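Long-range contact in PKS (Streptomyces albus, PDB 4OQJ), which probably catalyses the condensation that extends an acyl chain, as a ketosynthase of the AT-less type I polyketide synthase that makes oxazolomycin: residues Leu550-Tyr564 against Leu589-Tyr602. Residues are numbered along the deposited sequence; the frame is centred on the assembly and turned at random.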
loop_
_atom_site.group_PDB
_atom_site.type_symbol
_atom_site.label_atom_id
_atom_site.label_comp_id
_atom_site.label_asym_id
_atom_site.label_seq_id
_atom_site.Cartn_x
_atom_site.Cartn_y
_atom_site.Cartn_z
ATOM N N LEU A 550 -3.849 -40.537 -40.509
ATOM C CA LEU A 550 -4.904 -40.529 -41.501
ATOM C C LEU A 550 -4.836 -41.851 -42.240
ATOM O O LEU A 550 -3.927 -42.083 -43.044
ATOM C CB LEU A 550 -4.752 -39.344 -42.452
ATOM C CG LEU A 550 -5.896 -39.151 -43.447
ATOM C CD1 LEU A 550 -6.082 -37.678 -43.726
ATOM C CD2 LEU A 550 -5.610 -39.908 -44.737
ATOM N N VAL A 551 -5.793 -42.724 -41.941
ATOM C CA VAL A 551 -5.748 -44.098 -42.432
ATOM C C VAL A 551 -6.605 -44.291 -43.656
ATOM O O VAL A 551 -7.423 -43.442 -43.995
ATOM C CB VAL A 551 -6.224 -45.108 -41.362
ATOM C CG1 VAL A 551 -5.253 -45.146 -40.196
ATOM C CG2 VAL A 551 -7.644 -44.773 -40.881
ATOM N N THR A 552 -6.403 -45.420 -44.325
ATOM C CA THR A 552 -7.390 -45.919 -45.264
ATOM C C THR A 552 -8.459 -46.628 -44.448
ATOM O O THR A 552 -8.295 -46.860 -43.246
ATOM C CB THR A 552 -6.799 -46.891 -46.295
ATOM O OG1 THR A 552 -5.993 -47.861 -45.616
ATOM C CG2 THR A 552 -5.960 -46.148 -47.322
ATOM N N GLY A 553 -9.546 -46.987 -45.109
ATOM C CA GLY A 553 -10.681 -47.572 -44.432
ATOM C C GLY A 553 -11.909 -46.991 -45.072
ATOM O O GLY A 553 -11.836 -45.945 -45.711
ATOM N N GLY A 554 -13.034 -47.674 -44.923
ATOM C CA GLY A 554 -14.271 -47.194 -45.495
ATOM C C GLY A 554 -14.685 -45.876 -44.872
ATOM O O GLY A 554 -14.187 -45.474 -43.806
ATOM N N GLY A 555 -15.601 -45.195 -45.552
ATOM C CA GLY A 555 -16.219 -44.007 -45.003
ATOM C C GLY A 555 -16.977 -44.345 -43.734
ATOM O O GLY A 555 -17.177 -45.512 -43.391
ATOM N N THR A 556 -17.402 -43.309 -43.029
ATOM C CA THR A 556 -18.119 -43.470 -41.778
ATOM C C THR A 556 -19.285 -42.482 -41.762
ATOM O O THR A 556 -19.208 -41.458 -41.081
ATOM C CB THR A 556 -17.184 -43.219 -40.599
ATOM O OG1 THR A 556 -16.654 -41.878 -40.693
ATOM C CG2 THR A 556 -16.038 -44.248 -40.614
ATOM N N PRO A 557 -20.356 -42.778 -42.525
ATOM C CA PRO A 557 -21.374 -41.759 -42.813
ATOM C C PRO A 557 -22.111 -41.260 -41.573
ATOM O O PRO A 557 -22.359 -40.066 -41.466
ATOM C CB PRO A 557 -22.342 -42.475 -43.763
ATOM C CG PRO A 557 -21.604 -43.683 -44.260
ATOM C CD PRO A 557 -20.669 -44.066 -43.176
ATOM N N GLU A 558 -22.453 -42.155 -40.652
ATOM C CA GLU A 558 -23.107 -41.744 -39.417
ATOM C C GLU A 558 -22.193 -40.833 -38.599
ATOM O O GLU A 558 -22.633 -39.811 -38.057
ATOM C CB GLU A 558 -23.511 -42.968 -38.593
ATOM C CG GLU A 558 -24.306 -42.633 -37.339
ATOM C CD GLU A 558 -24.447 -43.816 -36.399
ATOM O OE1 GLU A 558 -24.393 -43.604 -35.169
ATOM O OE2 GLU A 558 -24.618 -44.953 -36.889
ATOM N N HIS A 559 -20.921 -41.205 -38.512
ATOM C CA HIS A 559 -19.952 -40.413 -37.775
ATOM C C HIS A 559 -19.739 -39.053 -38.435
ATOM O O HIS A 559 -19.674 -38.028 -37.756
ATOM C CB HIS A 559 -18.607 -41.138 -37.674
ATOM C CG HIS A 559 -17.508 -40.270 -37.144
ATOM N ND1 HIS A 559 -17.515 -39.752 -35.868
ATOM C CD2 HIS A 559 -16.378 -39.813 -37.731
ATOM C CE1 HIS A 559 -16.429 -39.017 -35.687
ATOM N NE2 HIS A 559 -15.726 -39.036 -36.802
ATOM N N ALA A 560 -19.620 -39.062 -39.763
ATOM C CA ALA A 560 -19.393 -37.835 -40.520
ATOM C C ALA A 560 -20.557 -36.879 -40.331
ATOM O O ALA A 560 -20.353 -35.704 -40.057
ATOM C CB ALA A 560 -19.196 -38.151 -41.996
ATOM N N ALA A 561 -21.777 -37.392 -40.459
ATOM C CA ALA A 561 -22.980 -36.569 -40.332
ATOM C C ALA A 561 -23.129 -35.974 -38.931
ATOM O O ALA A 561 -23.548 -34.819 -38.777
ATOM C CB ALA A 561 -24.211 -37.391 -40.693
ATOM N N ALA A 562 -22.761 -36.744 -37.913
ATOM C CA ALA A 562 -22.813 -36.267 -36.528
ATOM C C ALA A 562 -21.845 -35.110 -36.266
ATOM O O ALA A 562 -22.218 -34.082 -35.678
ATOM C CB ALA A 562 -22.522 -37.419 -35.570
ATOM N N LEU A 563 -20.591 -35.272 -36.667
ATOM C CA LEU A 563 -19.625 -34.197 -36.506
ATOM C C LEU A 563 -20.048 -32.954 -37.292
ATOM O O LEU A 563 -19.864 -31.824 -36.830
ATOM C CB LEU A 563 -18.228 -34.628 -36.958
ATOM C CG LEU A 563 -17.411 -35.500 -36.000
ATOM C CD1 LEU A 563 -16.040 -35.766 -36.595
ATOM C CD2 LEU A 563 -17.284 -34.883 -34.615
ATOM N N TYR A 564 -20.596 -33.173 -38.483
ATOM C CA TYR A 564 -21.008 -32.080 -39.344
ATOM C C TYR A 564 -22.100 -31.273 -38.665
ATOM O O TYR A 564 -22.073 -30.047 -38.678
ATOM C CB TYR A 564 -21.512 -32.605 -40.691
ATOM C CG TYR A 564 -21.570 -31.547 -41.775
ATOM C CD1 TYR A 564 -20.431 -31.202 -42.497
ATOM C CD2 TYR A 564 -22.757 -30.893 -42.080
ATOM C CE1 TYR A 564 -20.472 -30.249 -43.499
ATOM C CE2 TYR A 564 -22.803 -29.928 -43.082
ATOM C CZ TYR A 564 -21.656 -29.612 -43.785
ATOM O OH TYR A 564 -21.689 -28.654 -44.775
ATOM N N LEU A 589 -20.659 -36.743 -47.128
ATOM C CA LEU A 589 -21.147 -37.123 -45.800
ATOM C C LEU A 589 -21.902 -38.445 -45.825
ATOM O O LEU A 589 -22.011 -39.127 -44.808
ATOM C CB LEU A 589 -22.067 -36.045 -45.224
ATOM C CG LEU A 589 -21.474 -34.723 -44.738
ATOM C CD1 LEU A 589 -22.611 -33.811 -44.279
ATOM C CD2 LEU A 589 -20.453 -34.918 -43.614
ATOM N N ARG A 590 -22.457 -38.772 -46.988
ATOM C CA ARG A 590 -23.202 -40.006 -47.192
ATOM C C ARG A 590 -22.288 -41.112 -47.673
ATOM O O ARG A 590 -22.671 -42.283 -47.681
ATOM C CB ARG A 590 -24.320 -39.804 -48.224
ATOM C CG ARG A 590 -25.563 -39.104 -47.680
ATOM C CD ARG A 590 -26.586 -38.759 -48.775
ATOM N NE ARG A 590 -25.984 -38.536 -50.095
ATOM C CZ ARG A 590 -26.356 -37.590 -50.960
ATOM N NH1 ARG A 590 -27.337 -36.741 -50.666
ATOM N NH2 ARG A 590 -25.737 -37.486 -52.130
ATOM N N GLY A 591 -21.082 -40.734 -48.084
ATOM C CA GLY A 591 -20.221 -41.641 -48.825
ATOM C C GLY A 591 -19.497 -42.681 -47.991
ATOM O O GLY A 591 -19.243 -42.492 -46.796
ATOM N N HIS A 592 -19.157 -43.786 -48.646
ATOM C CA HIS A 592 -18.382 -44.862 -48.038
ATOM C C HIS A 592 -17.003 -45.003 -48.673
ATOM O O HIS A 592 -16.180 -45.796 -48.211
ATOM C CB HIS A 592 -19.122 -46.193 -48.177
ATOM C CG HIS A 592 -20.331 -46.316 -47.307
ATOM N ND1 HIS A 592 -21.613 -46.160 -47.789
ATOM C CD2 HIS A 592 -20.455 -46.609 -45.990
ATOM C CE1 HIS A 592 -22.474 -46.347 -46.805
ATOM N NE2 HIS A 592 -21.799 -46.620 -45.703
ATOM N N GLY A 593 -16.771 -44.261 -49.753
ATOM C CA GLY A 593 -15.559 -44.402 -50.535
ATOM C C GLY A 593 -14.365 -43.720 -49.897
ATOM O O GLY A 593 -14.498 -43.106 -48.844
ATOM N N PRO A 594 -13.191 -43.815 -50.549
ATOM C CA PRO A 594 -11.931 -43.229 -50.073
ATOM C C PRO A 594 -11.948 -41.698 -50.028
ATOM O O PRO A 594 -11.256 -41.102 -49.202
ATOM C CB PRO A 594 -10.897 -43.719 -51.101
ATOM C CG PRO A 594 -11.568 -44.787 -51.893
ATOM C CD PRO A 594 -13.026 -44.472 -51.857
ATOM N N ASP A 595 -12.712 -41.072 -50.918
ATOM C CA ASP A 595 -12.848 -39.619 -50.913
ATOM C C ASP A 595 -13.558 -39.173 -49.635
ATOM O O ASP A 595 -13.166 -38.190 -49.001
ATOM C CB ASP A 595 -13.598 -39.134 -52.166
ATOM C CG ASP A 595 -14.995 -39.767 -52.324
ATOM O OD1 ASP A 595 -15.275 -40.831 -51.720
ATOM O OD2 ASP A 595 -15.817 -39.196 -53.080
ATOM N N ALA A 596 -14.579 -39.926 -49.240
ATOM C CA ALA A 596 -15.362 -39.615 -48.058
ATOM C C ALA A 596 -14.545 -39.841 -46.793
ATOM O O ALA A 596 -14.571 -39.031 -45.874
ATOM C CB ALA A 596 -16.621 -40.455 -48.035
ATOM N N ALA A 597 -13.808 -40.946 -46.753
ATOM C CA ALA A 597 -12.977 -41.256 -45.596
ATOM C C ALA A 597 -11.874 -40.217 -45.454
ATOM O O ALA A 597 -11.570 -39.784 -44.347
ATOM C CB ALA A 597 -12.381 -42.655 -45.716
ATOM N N PHE A 598 -11.280 -39.807 -46.572
ATOM C CA PHE A 598 -10.282 -38.746 -46.535
ATOM C C PHE A 598 -10.875 -37.458 -45.962
ATOM O O PHE A 598 -10.343 -36.900 -45.004
ATOM C CB PHE A 598 -9.716 -38.464 -47.927
ATOM C CG PHE A 598 -8.803 -37.279 -47.958
ATOM C CD1 PHE A 598 -7.474 -37.398 -47.577
ATOM C CD2 PHE A 598 -9.275 -36.039 -48.334
ATOM C CE1 PHE A 598 -6.638 -36.301 -47.581
ATOM C CE2 PHE A 598 -8.440 -34.942 -48.340
ATOM C CZ PHE A 598 -7.121 -35.076 -47.963
ATOM N N ALA A 599 -11.972 -36.994 -46.558
ATOM C CA ALA A 599 -12.606 -35.729 -46.172
ATOM C C ALA A 599 -12.870 -35.632 -44.667
ATOM O O ALA A 599 -12.490 -34.651 -44.039
ATOM C CB ALA A 599 -13.902 -35.539 -46.934
ATOM N N VAL A 600 -13.510 -36.644 -44.098
ATOM C CA VAL A 600 -13.804 -36.651 -42.670
ATOM C C VAL A 600 -12.526 -36.551 -41.843
ATOM O O VAL A 600 -12.472 -35.809 -40.870
ATOM C CB VAL A 600 -14.564 -37.915 -42.253
ATOM C CG1 VAL A 600 -14.844 -37.912 -40.742
ATOM C CG2 VAL A 600 -15.867 -38.003 -43.011
ATOM N N GLN A 601 -11.493 -37.289 -42.239
ATOM C CA GLN A 601 -10.247 -37.290 -41.486
ATOM C C GLN A 601 -9.504 -35.965 -41.646
ATOM O O GLN A 601 -8.966 -35.448 -40.673
ATOM C CB GLN A 601 -9.353 -38.458 -41.919
ATOM C CG GLN A 601 -9.841 -39.815 -41.425
ATOM C CD GLN A 601 -8.935 -40.966 -41.841
ATOM O OE1 GLN A 601 -8.065 -41.391 -41.085
ATOM N NE2 GLN A 601 -9.155 -41.486 -43.034
ATOM N N TYR A 602 -9.481 -35.425 -42.867
ATOM C CA TYR A 602 -8.822 -34.154 -43.131
ATOM C C TYR A 602 -9.487 -33.037 -42.340
ATOM O O TYR A 602 -8.814 -32.227 -41.699
ATOM C CB TYR A 602 -8.844 -33.815 -44.635
ATOM C CG TYR A 602 -8.205 -32.478 -44.949
ATOM C CD1 TYR A 602 -6.829 -32.361 -45.102
ATOM C CD2 TYR A 602 -8.973 -31.333 -45.090
ATOM C CE1 TYR A 602 -6.237 -31.138 -45.385
ATOM C CE2 TYR A 602 -8.393 -30.110 -45.379
ATOM C CZ TYR A 602 -7.022 -30.017 -45.518
ATOM O OH TYR A 602 -6.436 -28.798 -45.804
HETATM O O HOH W 1 -16.563 -40.888 -44.007
HETATM O O HOH W 2 -24.259 -39.284 -43.712
#
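A glycine-rich loop joining strand 547-549 to helix 557-566 lies against helix 594-610, where the amide of Gln601 pairs with both N and O of Val551, much as the edge of an adjacent strand would. Gln601 OE1 accepts from Val551 N at 2.8 Å, while NE2 donates to Val551 O at 2.8 Å along a nearly straight N-H (171°). The second NE2 bond, 3.2 Å to Ala597 O one turn earlier in its own helix, lies in the amide plane; together the three bonds hold the rotation of this buried amide. CG turned beside its own backbone N (chi1 -73°) and an extended chain beyond it carry the amide out to Val551. Nearer the helix, Gln601 CB meets Leu550 CD1, which reaches on to Phe598.

Farther along, Gly553 O rests 3.3 Å from Ala597 CB. Gly555 N bonds to His592 O at 2.8 Å, approaching 53° out of the carbonyl plane, and the loop runs close over Gly591 and His592, with Gly555 CA 3.8 Å from His592 CA. Thr556 N donates to a water that binds Ala596 O weakly.

Pro557 starts the helix with CG over a face of the His592 ring. Ala560 CB packs tightly on Val600 CG2 at 3.5 Å, and Leu589 CD1 stands over the Tyr564 ring in a CH-pi contact, 3.7 Å from its centroid. Phe574 of helix 568-581 backs both Leu589 and Val600, and His559 ND1 accepts from Gly660 N.

Strand, glycine loop and helix recall the start of acyltransferase domains and may be the remnant of one, as in the docking regions of AT-less synthases.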